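Local coordinates for HIT domain-containing protein (Sulfolobus tokodaii, PDB 2EO4) that binds zinc and is probably a nucleotide-binding hydrolase of the histidine triad family, possibly with adenylylsulfatase activity, at residues A[1-7]-A[37-43]; A[75-81]-A[98-104]. One frame throughout, in Å; residues are numbered along the deposited sequence.

Contact 1: A[1-7]-A[37-43]. With ZN (zinc ion), chain B.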
# COMPACT_ATOMS: atom_id res chain seq x y z
N CYS A 1 1.13 -15.21 -17.07
CA CYS A 1 0.89 -14.41 -15.83
C CYS A 1 -0.30 -14.97 -15.06
O CYS A 1 -1.38 -15.15 -15.62
CB CYS A 1 0.61 -12.95 -16.20
SG CYS A 1 0.15 -11.92 -14.77
N THR A 2 -0.10 -15.25 -13.78
CA THR A 2 -1.16 -15.81 -12.96
C THR A 2 -2.40 -14.92 -12.91
O THR A 2 -3.52 -15.42 -13.03
CB THR A 2 -0.65 -16.09 -11.53
OG1 THR A 2 0.32 -17.15 -11.57
CG2 THR A 2 -1.79 -16.50 -10.61
N PHE A 3 -2.23 -13.61 -12.75
CA PHE A 3 -3.40 -12.74 -12.68
C PHE A 3 -4.08 -12.51 -14.02
O PHE A 3 -5.31 -12.48 -14.10
CB PHE A 3 -3.05 -11.41 -12.00
CG PHE A 3 -2.89 -11.54 -10.51
CD1 PHE A 3 -3.84 -12.22 -9.75
CD2 PHE A 3 -1.76 -11.03 -9.87
CE1 PHE A 3 -3.68 -12.39 -8.38
CE2 PHE A 3 -1.59 -11.20 -8.49
CZ PHE A 3 -2.54 -11.88 -7.75
N CYS A 4 -3.29 -12.34 -15.09
CA CYS A 4 -3.90 -12.16 -16.40
C CYS A 4 -4.70 -13.43 -16.71
O CYS A 4 -5.78 -13.37 -17.30
CB CYS A 4 -2.83 -11.93 -17.48
SG CYS A 4 -2.15 -10.25 -17.53
N SER A 5 -4.16 -14.58 -16.30
CA SER A 5 -4.83 -15.86 -16.53
C SER A 5 -6.16 -15.94 -15.79
O SER A 5 -7.15 -16.42 -16.32
CB SER A 5 -3.94 -17.02 -16.10
OG SER A 5 -2.79 -17.13 -16.93
N ILE A 6 -6.18 -15.47 -14.54
CA ILE A 6 -7.40 -15.50 -13.77
C ILE A 6 -8.42 -14.53 -14.37
O ILE A 6 -9.61 -14.82 -14.43
CB ILE A 6 -7.12 -15.15 -12.29
CG1 ILE A 6 -6.31 -16.29 -11.65
CG2 ILE A 6 -8.42 -14.94 -11.53
CD1 ILE A 6 -5.79 -16.00 -10.25
N ILE A 7 -7.94 -13.38 -14.83
CA ILE A 7 -8.82 -12.39 -15.44
C ILE A 7 -9.48 -12.97 -16.69
O ILE A 7 -10.67 -12.75 -16.94
CB ILE A 7 -8.03 -11.12 -15.85
CG1 ILE A 7 -7.57 -10.37 -14.59
CG2 ILE A 7 -8.90 -10.21 -16.72
CD1 ILE A 7 -8.69 -9.90 -13.71
N LEU A 37 -6.54 -9.96 -3.06
CA LEU A 37 -5.62 -9.21 -3.90
C LEU A 37 -6.43 -8.32 -4.84
O LEU A 37 -7.36 -8.79 -5.49
CB LEU A 37 -4.76 -10.18 -4.72
CG LEU A 37 -4.19 -11.29 -3.84
CD1 LEU A 37 -3.68 -12.43 -4.68
CD2 LEU A 37 -3.10 -10.71 -2.96
N VAL A 38 -6.09 -7.04 -4.89
CA VAL A 38 -6.79 -6.10 -5.76
C VAL A 38 -5.84 -5.83 -6.91
O VAL A 38 -4.68 -5.48 -6.70
CB VAL A 38 -7.11 -4.78 -5.04
CG1 VAL A 38 -7.87 -3.85 -5.98
CG2 VAL A 38 -7.93 -5.06 -3.79
N ILE A 39 -6.34 -5.99 -8.13
CA ILE A 39 -5.48 -5.80 -9.28
C ILE A 39 -6.09 -5.04 -10.45
O ILE A 39 -7.31 -5.04 -10.65
CB ILE A 39 -5.05 -7.16 -9.88
CG1 ILE A 39 -6.28 -7.87 -10.45
CG2 ILE A 39 -4.42 -8.04 -8.81
CD1 ILE A 39 -5.97 -9.12 -11.25
N PRO A 40 -5.23 -4.34 -11.21
CA PRO A 40 -5.72 -3.61 -12.38
C PRO A 40 -5.77 -4.78 -13.38
O PRO A 40 -4.95 -5.69 -13.28
CB PRO A 40 -4.57 -2.67 -12.72
CG PRO A 40 -3.83 -2.51 -11.41
CD PRO A 40 -3.87 -3.91 -10.86
N LYS A 41 -6.72 -4.78 -14.31
CA LYS A 41 -6.78 -5.87 -15.27
C LYS A 41 -5.61 -5.78 -16.24
O LYS A 41 -5.07 -6.80 -16.67
CB LYS A 41 -8.11 -5.86 -16.02
CG LYS A 41 -9.27 -6.32 -15.15
CD LYS A 41 -10.56 -6.43 -15.93
CE LYS A 41 -11.67 -7.00 -15.06
NZ LYS A 41 -12.92 -7.24 -15.85
N LYS A 42 -5.22 -4.56 -16.59
CA LYS A 42 -4.09 -4.36 -17.49
C LYS A 42 -2.82 -4.78 -16.75
O LYS A 42 -2.66 -4.51 -15.56
CB LYS A 42 -3.97 -2.89 -17.91
CG LYS A 42 -2.78 -2.62 -18.81
CD LYS A 42 -2.79 -1.19 -19.33
CE LYS A 42 -1.60 -0.95 -20.26
NZ LYS A 42 -1.62 0.43 -20.82
N HIS A 43 -1.92 -5.45 -17.47
CA HIS A 43 -0.68 -5.94 -16.89
C HIS A 43 0.43 -4.90 -16.73
O HIS A 43 0.88 -4.29 -17.70
CB HIS A 43 -0.16 -7.11 -17.74
CG HIS A 43 1.05 -7.79 -17.17
ND1 HIS A 43 0.96 -8.92 -16.39
CD2 HIS A 43 2.36 -7.49 -17.25
CE1 HIS A 43 2.17 -9.29 -16.01
NE2 HIS A 43 3.04 -8.43 -16.52
ZN ZN B . -0.59 -10.03 -15.80
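F3 lays its ring against I39, and this pair, with I7, carries the largest share of the buried surface. The CG2 methyl of I39 sits over the centre of one ring face, a CH-pi contact with CG2 4.1 Å from the F3 ring centroid. L37 comes from another direction. Its CD1 meets the ring at the edge, in plane, 3.3 Å from F3 CZ. I39 presents two branches to the helix. CG1 lies between the backbone N and the carbonyl carbon (chi1 66°), which brings CD1 against F3 CB, 3.8 Å away, and on to I7. There the two isoleucines meet tip to tip, with I7 CD1 3.7 Å from I39 CD1. The same I7 methyl also touches K41 CG, while K41 NZ runs on to a salt bridge with E18 and a hydrogen bond to D19 O.

Beside this apolar patch a Cys2His2 zinc site with a CxxC pair pins the N-terminal helix to the end of strand 37-40 of the HIT-family sheet. C1 and C4 come from the N-terminal end of the chain, H43 from the loop after the strand, and H94 completes the site. Zinc is 2.3 Å from C1 SG and 2.0 Å from H43 ND1. C1 SG lies at the edge of the H43 ring. The C4 backbone N also donates to C1 SG, almost straight, which would probably temper the charge on the thiolate. H43 CG is anti to the backbone N (chi1 -174°), which carries the ring out toward the metal, and chi2 of 95° turns ND1 onto it. NE2, on the far side of the ring, is hydrogen-bonded to E45. With an alanine at F3 the ring is gone, and I39 CG2 and L37 CD1 would probably face a gap between helix and strand.

Contact 2: A[75-81]-A[98-104]. With PO4 (phosphate ion), chain C.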
# COMPACT_ATOMS: atom_id res chain seq x y z
N ALA A 75 -13.30 -7.76 10.77
CA ALA A 75 -11.91 -7.54 11.14
C ALA A 75 -11.75 -6.29 11.98
O ALA A 75 -12.52 -5.33 11.84
CB ALA A 75 -11.05 -7.44 9.88
N ASP A 76 -10.75 -6.29 12.86
CA ASP A 76 -10.47 -5.13 13.69
C ASP A 76 -9.47 -4.25 12.97
O ASP A 76 -9.35 -3.06 13.26
CB ASP A 76 -9.91 -5.57 15.04
CG ASP A 76 -10.93 -6.33 15.86
OD1 ASP A 76 -12.04 -5.79 16.04
OD2 ASP A 76 -10.62 -7.44 16.32
N GLY A 77 -8.74 -4.85 12.04
CA GLY A 77 -7.76 -4.10 11.28
C GLY A 77 -7.47 -4.73 9.94
O GLY A 77 -7.97 -5.82 9.63
N LEU A 78 -6.66 -4.05 9.14
CA LEU A 78 -6.28 -4.54 7.82
C LEU A 78 -4.87 -4.06 7.50
O LEU A 78 -4.51 -2.94 7.85
CB LEU A 78 -7.21 -3.99 6.74
CG LEU A 78 -8.71 -4.26 6.81
CD1 LEU A 78 -9.40 -3.40 5.75
CD2 LEU A 78 -9.00 -5.74 6.60
N ARG A 79 -4.10 -4.92 6.84
CA ARG A 79 -2.75 -4.58 6.40
C ARG A 79 -2.85 -4.48 4.88
O ARG A 79 -3.27 -5.43 4.23
CB ARG A 79 -1.76 -5.71 6.75
CG ARG A 79 -1.57 -6.01 8.23
CD ARG A 79 -0.89 -7.37 8.41
NE ARG A 79 0.37 -7.47 7.68
CZ ARG A 79 0.99 -8.61 7.41
NH1 ARG A 79 0.47 -9.77 7.82
NH2 ARG A 79 2.13 -8.61 6.73
N LEU A 80 -2.47 -3.33 4.32
CA LEU A 80 -2.49 -3.14 2.87
C LEU A 80 -1.04 -3.04 2.41
O LEU A 80 -0.25 -2.30 3.00
CB LEU A 80 -3.20 -1.85 2.48
CG LEU A 80 -4.63 -1.66 2.96
CD1 LEU A 80 -5.23 -0.45 2.27
CD2 LEU A 80 -5.45 -2.90 2.69
N LEU A 81 -0.68 -3.78 1.37
CA LEU A 81 0.69 -3.70 0.89
C LEU A 81 0.88 -4.15 -0.54
O LEU A 81 0.07 -4.89 -1.09
CB LEU A 81 1.62 -4.52 1.79
CG LEU A 81 1.44 -6.04 1.78
CD1 LEU A 81 2.75 -6.71 2.15
CD2 LEU A 81 0.34 -6.44 2.75
N HIS A 98 -2.22 -6.29 -1.62
CA HIS A 98 -2.71 -7.27 -0.66
C HIS A 98 -3.58 -6.59 0.39
O HIS A 98 -3.24 -5.51 0.86
CB HIS A 98 -1.54 -7.91 0.10
CG HIS A 98 -0.62 -8.73 -0.75
ND1 HIS A 98 -0.74 -10.10 -0.87
CD2 HIS A 98 0.47 -8.38 -1.48
CE1 HIS A 98 0.23 -10.56 -1.64
NE2 HIS A 98 0.98 -9.54 -2.02
N ILE A 99 -4.69 -7.22 0.74
CA ILE A 99 -5.55 -6.74 1.81
C ILE A 99 -5.58 -7.95 2.74
O ILE A 99 -6.20 -8.97 2.43
CB ILE A 99 -7.00 -6.43 1.35
CG1 ILE A 99 -6.99 -5.32 0.30
CG2 ILE A 99 -7.83 -5.95 2.56
CD1 ILE A 99 -8.39 -5.03 -0.28
N ILE A 100 -4.89 -7.82 3.87
CA ILE A 100 -4.78 -8.91 4.84
C ILE A 100 -5.47 -8.53 6.15
O ILE A 100 -4.99 -7.68 6.90
CB ILE A 100 -3.28 -9.21 5.12
CG1 ILE A 100 -2.59 -9.56 3.80
CG2 ILE A 100 -3.15 -10.36 6.11
CD1 ILE A 100 -1.07 -9.73 3.92
N PRO A 101 -6.62 -9.16 6.44
CA PRO A 101 -7.37 -8.87 7.67
C PRO A 101 -6.68 -9.29 8.96
O PRO A 101 -5.95 -10.28 9.00
CB PRO A 101 -8.68 -9.64 7.46
CG PRO A 101 -8.82 -9.71 5.96
CD PRO A 101 -7.40 -10.03 5.54
N THR A 102 -6.92 -8.52 10.01
CA THR A 102 -6.36 -8.82 11.32
C THR A 102 -7.45 -8.68 12.38
O THR A 102 -8.46 -8.02 12.14
CB THR A 102 -5.18 -7.88 11.67
OG1 THR A 102 -5.65 -6.53 11.76
CG2 THR A 102 -4.09 -7.97 10.62
N TRP A 103 -7.23 -9.31 13.53
CA TRP A 103 -8.18 -9.25 14.63
C TRP A 103 -7.40 -9.11 15.93
O TRP A 103 -6.28 -9.60 16.04
CB TRP A 103 -9.01 -10.54 14.70
CG TRP A 103 -9.88 -10.76 13.51
CD1 TRP A 103 -11.19 -10.39 13.36
CD2 TRP A 103 -9.50 -11.38 12.27
NE1 TRP A 103 -11.65 -10.75 12.12
CE2 TRP A 103 -10.64 -11.36 11.43
CE3 TRP A 103 -8.32 -11.96 11.80
CZ2 TRP A 103 -10.61 -11.89 10.14
CZ3 TRP A 103 -8.30 -12.49 10.51
CH2 TRP A 103 -9.44 -12.45 9.70
N GLU A 104 -8.00 -8.45 16.91
CA GLU A 104 -7.33 -8.30 18.19
C GLU A 104 -7.45 -9.62 18.95
O GLU A 104 -6.65 -9.93 19.82
CB GLU A 104 -7.96 -7.14 18.97
CG GLU A 104 -7.32 -5.80 18.62
CD GLU A 104 -8.16 -4.61 19.02
OE1 GLU A 104 -8.73 -4.63 20.13
OE2 GLU A 104 -8.25 -3.66 18.22
P PO4 C . 3.61 -10.83 -3.96
O1 PO4 C . 2.24 -11.41 -3.93
O2 PO4 C . 3.58 -9.44 -3.45
O3 PO4 C . 4.51 -11.66 -3.11
O4 PO4 C . 4.11 -10.83 -5.36
O HOH W 1 -7.16 -3.36 15.58
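H98 and L81 open an antiparallel pairing of two strands of the HIT-fold sheet, and a classic beta bulge closes it, with D76 and G77 both facing T102. Backbone bonds join L81 with H98, R79 with I100 and G77 with T102. At the bulge T102 O accepts from two donors, D76 N at 3.0 Å and G77 N at 3.2 Å.

Side chains pack on both faces. L80 and I99 lie side by side, with L80 CD2 3.7 Å from I99 CG1. L78 CD2 rests on P101. Past the strand end, A75 CB touches P101 CB and lies above one face of the W103 ring, toward its rim. On the other face L81 CD2 reaches H98 CB and I100 CD1. I100 CD1 also covers one face of the R79 guanidinium.

Polar side chains are bonded toward the ends. T102 OG1 is hydrogen-bonded to OG of S87 of the second subunit. H98, of the predicted histidine triad motif, donates from NE2 to O2 of a phosphate, probably from the crystallisation liquor and also held by H96. At the bulged end the backbone N of E104 donates to D76 OD2 at 2.9 Å, nearly straight at 173° and on the anti side of the carboxylate.

Contact 1 is complete in the sequence before contact 2 begins. Their centres are about 22 Å apart, on either side of the middle of the chain. One antiparallel sheet joins them. Strand 36-40 of contact 1 is the neighbour of strand 97-102 of contact 2, and they touch where L37 CD2 comes 3.2 Å from H98 ND1 and V38 packs on I99. V38 and I99 also face helix 52-72. The predicted active-site H96 lies near both contacts, beside F3 and I39 of one and H98 of the other. Strand 36-40 thus has the zinc site at its end, while at one edge of the sheet strand 77-84 pairs with a strand of the second subunit, so the sheet runs on across the interface.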